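Local atomic coordinates of methionine import ATP-binding protein metN 2 (Enterococcus faecalis, PDB entry 2QSW), a protein that is an ATP-binding subunit of an ABC-type importer, represented here by its C-terminal NIL domain of ACT-like fold. Residues I58-K62 against Q63-G67. Sequence-based numbering, arbitrary orientation.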
# COMPACT_ATOMS: atom_id res chain seq x y z
N ILE A 58 -0.42 2.59 -20.95
CA ILE A 58 0.16 1.28 -21.17
C ILE A 58 0.54 1.13 -22.63
O ILE A 58 -0.22 1.48 -23.53
CB ILE A 58 -0.77 0.14 -20.70
CG1 ILE A 58 -0.92 0.20 -19.17
CG2 ILE A 58 -0.21 -1.24 -21.07
CD1 ILE A 58 -2.06 -0.60 -18.65
N GLN A 59 1.73 0.62 -22.87
CA GLN A 59 2.22 0.42 -24.24
C GLN A 59 2.73 -0.99 -24.38
O GLN A 59 3.23 -1.57 -23.43
CB GLN A 59 3.32 1.43 -24.55
CG GLN A 59 2.88 2.89 -24.38
CD GLN A 59 1.82 3.33 -25.42
OE1 GLN A 59 2.00 3.13 -26.64
NE2 GLN A 59 0.71 3.95 -24.95
N GLN A 60 2.61 -1.54 -25.58
CA GLN A 60 3.18 -2.85 -25.85
C GLN A 60 4.67 -2.64 -26.25
O GLN A 60 5.02 -1.75 -27.03
CB GLN A 60 2.34 -3.56 -26.94
CG GLN A 60 1.98 -5.09 -26.75
CD GLN A 60 1.82 -5.61 -25.31
OE1 GLN A 60 0.90 -5.24 -24.55
NE2 GLN A 60 2.70 -6.55 -24.96
N THR A 61 5.55 -3.42 -25.65
CA THR A 61 6.99 -3.33 -25.96
C THR A 61 7.44 -4.75 -26.19
O THR A 61 6.66 -5.67 -26.04
CB THR A 61 7.82 -2.71 -24.82
OG1 THR A 61 7.84 -3.64 -23.74
CG2 THR A 61 7.26 -1.36 -24.38
N LYS A 62 8.72 -4.94 -26.53
CA LYS A 62 9.24 -6.30 -26.67
C LYS A 62 9.20 -7.06 -25.33
O LYS A 62 9.08 -8.28 -25.31
CB LYS A 62 10.62 -6.29 -27.32
CG LYS A 62 10.52 -5.85 -28.79
CD LYS A 62 11.85 -5.77 -29.52
CE LYS A 62 11.64 -5.29 -30.97
NZ LYS A 62 12.92 -5.11 -31.73
N GLN A 63 9.22 -6.30 -24.23
CA GLN A 63 9.14 -6.86 -22.87
C GLN A 63 7.73 -7.26 -22.48
O GLN A 63 7.54 -7.94 -21.48
CB GLN A 63 9.64 -5.85 -21.84
CG GLN A 63 10.95 -5.15 -22.23
CD GLN A 63 10.76 -3.71 -22.70
OE1 GLN A 63 11.43 -3.25 -23.63
NE2 GLN A 63 9.86 -3.00 -22.06
N GLY A 64 6.73 -6.82 -23.26
CA GLY A 64 5.30 -7.06 -22.96
C GLY A 64 4.58 -5.73 -22.66
O GLY A 64 5.04 -4.67 -23.09
N ALA A 65 3.45 -5.77 -21.95
CA ALA A 65 2.72 -4.54 -21.63
C ALA A 65 3.47 -3.80 -20.54
O ALA A 65 3.82 -4.40 -19.52
CB ALA A 65 1.27 -4.79 -21.17
N VAL A 66 3.77 -2.54 -20.79
CA VAL A 66 4.52 -1.71 -19.83
C VAL A 66 3.81 -0.37 -19.59
O VAL A 66 3.29 0.25 -20.52
CB VAL A 66 5.95 -1.44 -20.38
CG1 VAL A 66 6.66 -0.43 -19.53
CG2 VAL A 66 6.76 -2.71 -20.49
N GLY A 67 3.80 0.09 -18.35
CA GLY A 67 3.23 1.34 -17.99
C GLY A 67 2.52 1.34 -16.64
O GLY A 67 2.89 0.56 -15.77
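A tight beta hairpin joins residues 58-61 to residues 64-67, and Thr-61 and Gly-64 close it at the end. Thr-61, Lys-62, Gln-63 and Gly-64 form a type I turn, with Lys-62 and Gln-63 at its corners. Gly-64 N donates to Thr-61 O at 3.0 Å, and Thr-61 N returns a bond to Gly-64 O at 2.9 Å. Gly-64 has phi/psi of 115°/-158°, where a CB would jam against the preceding carbonyl oxygen; these backbone angles call for glycine. The next hydrogen-bonded pair is Gln-59 with Val-66, whose two N-H...O bonds are both nearly straight.

The Thr-61 side chain adds a second set of contacts to the turn. Its chi1 of 69° sets OG1 between the backbone N and the carbonyl carbon, within bonding distance of Gly-64 O. OG1 donates to Gly-64 O at 3.1 Å. Gly-64 O therefore accepts two bonds from Thr-61, N and OG1 arriving from opposite faces of the carbonyl plane. OG1 also accepts a weak bond from Gln-63 N. On the same face of the hairpin, Val-66 CG2 packs against Thr-61 OG1 at 3.5 Å, the two side chains crossing at about a right angle.

The other face carries Gln-60 and Ala-65. Gln-60 has two conformers. In one of them its chain bends at chi2, NE2 sits by the Gly-64/Ala-65 peptide, and OE1 lies 3.4 Å from Ala-65 CB. Ile-58 also has two conformers, and in one its CG2 reaches Ala-65 CB at 3.8 Å. Both contacts are therefore doubtful.

Beyond the turn, Ala-65 O accepts from Gln-34 NE2, and the backbone of Gly-67 bonds to Phe-30 of strand 24-31. The contact is a two-residue type I turn hairpin, linking strand 50-61, outermost in the sheet of this chain, to strand 64-74 in the antiparallel sheet of this ACT-like NIL domain.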